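Long-range contact in protease Do-like 2, chloroplastic (Arabidopsis thaliana, PDB 4FLN), which carries out, as a serine protease, the primary cleavage of the photodamaged D1 protein of photosystem II in plants: residues 60-65 against 382-387. Sequence-based numbering, arbitrary orientation.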
ATOM      1  N   PRO B  60       2.429 -24.263 -21.230  1.00 63.71           N
ATOM      2  CA  PRO B  60       3.822 -24.607 -20.942  1.00 58.53           C
ATOM      3  C   PRO B  60       4.439 -23.554 -20.039  1.00 61.48           C
ATOM      4  O   PRO B  60       4.023 -22.402 -20.087  1.00 62.52           O
ATOM      5  CB  PRO B  60       4.473 -24.541 -22.318  1.00 61.17           C
ATOM      6  CG  PRO B  60       3.728 -23.458 -23.002  1.00 59.76           C
ATOM      7  CD  PRO B  60       2.299 -23.549 -22.513  1.00 59.83           C
ATOM      8  N   ASP B  61       5.419 -23.935 -19.234  1.00 59.65           N
ATOM      9  CA  ASP B  61       6.177 -22.969 -18.460  1.00 56.03           C
ATOM     10  C   ASP B  61       7.337 -22.530 -19.347  1.00 62.39           C
ATOM     11  O   ASP B  61       8.048 -23.369 -19.884  1.00 72.50           O
ATOM     12  CB  ASP B  61       6.685 -23.637 -17.179  1.00 67.53           C
ATOM     13  CG  ASP B  61       7.547 -22.718 -16.323  1.00 81.90           C
ATOM     14  OD1 ASP B  61       7.038 -22.195 -15.311  1.00 86.26           O
ATOM     15  OD2 ASP B  61       8.744 -22.536 -16.643  1.00 89.58           O
ATOM     16  N   TYR B  62       7.521 -21.228 -19.543  1.00 61.23           N
ATOM     17  CA  TYR B  62       8.631 -20.753 -20.379  1.00 63.15           C
ATOM     18  C   TYR B  62       9.965 -20.685 -19.637  1.00 64.38           C
ATOM     19  O   TYR B  62      11.032 -20.943 -20.210  1.00 55.92           O
ATOM     20  CB  TYR B  62       8.284 -19.415 -21.035  1.00 59.16           C
ATOM     21  CG  TYR B  62       7.027 -19.516 -21.853  1.00 60.88           C
ATOM     22  CD1 TYR B  62       7.078 -19.763 -23.217  1.00 65.04           C
ATOM     23  CD2 TYR B  62       5.782 -19.412 -21.252  1.00 63.44           C
ATOM     24  CE1 TYR B  62       5.924 -19.878 -23.963  1.00 67.89           C
ATOM     25  CE2 TYR B  62       4.625 -19.525 -21.988  1.00 67.55           C
ATOM     26  CZ  TYR B  62       4.701 -19.760 -23.340  1.00 69.55           C
ATOM     27  OH  TYR B  62       3.543 -19.867 -24.065  1.00 74.90           O
ATOM     28  N   SER B  63       9.885 -20.332 -18.359  1.00 66.71           N
ATOM     29  CA  SER B  63      11.051 -20.257 -17.498  1.00 63.75           C
ATOM     30  C   SER B  63      11.750 -21.605 -17.468  1.00 64.09           C
ATOM     31  O   SER B  63      12.969 -21.685 -17.601  1.00 72.84           O
ATOM     32  CB  SER B  63      10.630 -19.838 -16.093  1.00 67.65           C
ATOM     33  OG  SER B  63       9.945 -18.595 -16.124  1.00 68.06           O
ATOM     34  N   LEU B  64      10.965 -22.664 -17.304  1.00 63.44           N
ATOM     35  CA  LEU B  64      11.483 -24.028 -17.371  1.00 76.07           C
ATOM     36  C   LEU B  64      10.742 -24.787 -18.480  1.00 79.55           C
ATOM     37  O   LEU B  64       9.714 -25.412 -18.215  1.00 80.00           O
ATOM     38  CB  LEU B  64      11.266 -24.735 -16.029  1.00 77.60           C
ATOM     39  CG  LEU B  64      11.578 -23.975 -14.733  1.00 75.96           C
ATOM     40  CD1 LEU B  64      10.785 -24.552 -13.562  1.00 70.29           C
ATOM     41  CD2 LEU B  64      13.070 -23.971 -14.428  1.00 77.39           C
ATOM     42  N   PRO B  65      11.235 -24.718 -19.733  1.00 68.75           N
ATOM     43  CA  PRO B  65      10.335 -25.262 -20.757  1.00 64.70           C
ATOM     44  C   PRO B  65      10.472 -26.752 -21.089  1.00 69.67           C
ATOM     45  O   PRO B  65      10.262 -27.112 -22.248  1.00 68.70           O
ATOM     46  CB  PRO B  65      10.760 -24.475 -21.992  1.00 59.27           C
ATOM     47  CG  PRO B  65      12.241 -24.280 -21.790  1.00 56.54           C
ATOM     48  CD  PRO B  65      12.435 -24.089 -20.313  1.00 59.76           C
ATOM     49  N   PRO B 382      14.614 -19.511 -26.991  1.00 48.13           N
ATOM     50  CA  PRO B 382      14.366 -18.247 -27.687  1.00 40.60           C
ATOM     51  C   PRO B 382      13.669 -17.267 -26.745  1.00 43.45           C
ATOM     52  O   PRO B 382      12.857 -17.661 -25.908  1.00 50.10           O
ATOM     53  CB  PRO B 382      13.446 -18.656 -28.840  1.00 29.34           C
ATOM     54  CG  PRO B 382      13.585 -20.133 -28.951  1.00 41.21           C
ATOM     55  CD  PRO B 382      13.805 -20.601 -27.552  1.00 44.87           C
ATOM     56  N   LEU B 383      14.024 -15.995 -26.858  1.00 41.12           N
ATOM     57  CA  LEU B 383      13.381 -14.959 -26.082  1.00 40.23           C
ATOM     58  C   LEU B 383      11.974 -14.809 -26.641  1.00 44.34           C
ATOM     59  O   LEU B 383      11.775 -14.780 -27.860  1.00 46.33           O
ATOM     60  CB  LEU B 383      14.159 -13.650 -26.234  1.00 48.12           C
ATOM     61  CG  LEU B 383      14.258 -12.603 -25.117  1.00 44.04           C
ATOM     62  CD1 LEU B 383      14.096 -11.229 -25.723  1.00 37.40           C
ATOM     63  CD2 LEU B 383      13.253 -12.818 -24.011  1.00 38.53           C
ATOM     64  N   SER B 384      10.993 -14.738 -25.753  1.00 46.84           N
ATOM     65  CA  SER B 384       9.614 -14.533 -26.166  1.00 48.49           C
ATOM     66  C   SER B 384       8.918 -13.630 -25.160  1.00 47.31           C
ATOM     67  O   SER B 384       9.394 -13.449 -24.045  1.00 46.17           O
ATOM     68  CB  SER B 384       8.877 -15.871 -26.298  1.00 46.94           C
ATOM     69  OG  SER B 384       8.649 -16.474 -25.034  1.00 48.40           O
ATOM     70  N   GLU B 385       7.787 -13.059 -25.543  1.00 50.25           N
ATOM     71  CA  GLU B 385       7.077 -12.190 -24.621  1.00 56.75           C
ATOM     72  C   GLU B 385       6.616 -12.937 -23.355  1.00 53.99           C
ATOM     73  O   GLU B 385       6.849 -12.474 -22.233  1.00 41.79           O
ATOM     74  CB  GLU B 385       5.927 -11.473 -25.321  1.00 58.79           C
ATOM     75  CG  GLU B 385       6.013  -9.956 -25.191  1.00 79.75           C
ATOM     76  CD  GLU B 385       7.153  -9.344 -26.003  1.00 93.00           C
ATOM     77  OE1 GLU B 385       7.367  -9.780 -27.159  1.00101.21           O
ATOM     78  OE2 GLU B 385       7.830  -8.423 -25.489  1.00 87.58           O
ATOM     79  N   PRO B 386       5.982 -14.107 -23.530  1.00 48.19           N
ATOM     80  CA  PRO B 386       5.581 -14.925 -22.379  1.00 44.59           C
ATOM     81  C   PRO B 386       6.736 -15.181 -21.414  1.00 50.95           C
ATOM     82  O   PRO B 386       6.533 -15.085 -20.203  1.00 49.97           O
ATOM     83  CB  PRO B 386       5.148 -16.235 -23.022  1.00 37.94           C
ATOM     84  CG  PRO B 386       4.699 -15.855 -24.379  1.00 43.01           C
ATOM     85  CD  PRO B 386       5.586 -14.721 -24.806  1.00 44.57           C
ATOM     86  N   LEU B 387       7.924 -15.495 -21.932  1.00 48.06           N
ATOM     87  CA  LEU B 387       9.086 -15.717 -21.067  1.00 54.77           C
ATOM     88  C   LEU B 387       9.386 -14.478 -20.219  1.00 52.30           C
ATOM     89  O   LEU B 387       9.558 -14.564 -19.005  1.00 46.82           O
ATOM     90  CB  LEU B 387      10.323 -16.114 -21.887  1.00 54.99           C
ATOM     91  CG  LEU B 387      11.609 -16.381 -21.095  1.00 40.99           C
ATOM     92  CD1 LEU B 387      11.300 -17.298 -19.938  1.00 39.51           C
ATOM     93  CD2 LEU B 387      12.681 -16.996 -21.989  1.00 36.38           C
TER
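A CH-pi contact between Tyr-62 and Pro-386 docks a long loop of the protease domain onto the first turn of a helix in the second PDZ domain. CB of Pro-386 sits over the middle of the Tyr-62 ring, 3.5 Å from its centroid and 12° off the ring normal, with CE2 the nearest ring atom. Pro-386 CG leans outward over the phenol end, 4.0 Å from Tyr-62 CZ. With CG anti to its own carbonyl carbon (chi1 -57°), Tyr-62 turns one ring face to that CB, while the proline ring stands steeply over it, CB and CG leading. At the base of the ring Leu-387 takes over: its CD1 lies 3.8 Å from Tyr-62 CB and also touches the peptide between Tyr-62 and Ser-63. Leucine CG, extended anti to the backbone N (chi1 -180°), carries that methyl to the loop backbone, while the same side chain rests on Ile-418 and Thr-381 of the PDZ sheet. The loop belongs to the first barrel of the chymotrypsin-like protease, between strands 50-57 and 72-82, and its partner is helix 385-391, which follows strand 378-382. Ser-384 is the N-cap of this helix; its OG accepts a weak bond from Leu-387 N at 3.3 Å and approaches Tyr-62 CD1 obliquely at 4.1 Å. Replacing Tyr-62 by an alanine would probably leave the ring of Pro-386 without its aromatic partner and open a gap between loop and helix. Further along the helix, Glu-390 accepts from the backbone N of Tyr-62 and of Ser-63, and Glu-391 is hydrogen-bonded to Ser-63 OG, a polar grip beside the apolar one. Within the loop, Asp-61 OD2 faces Leu-64 N as in an Asx motif, though the modelled distance is too short to be trusted.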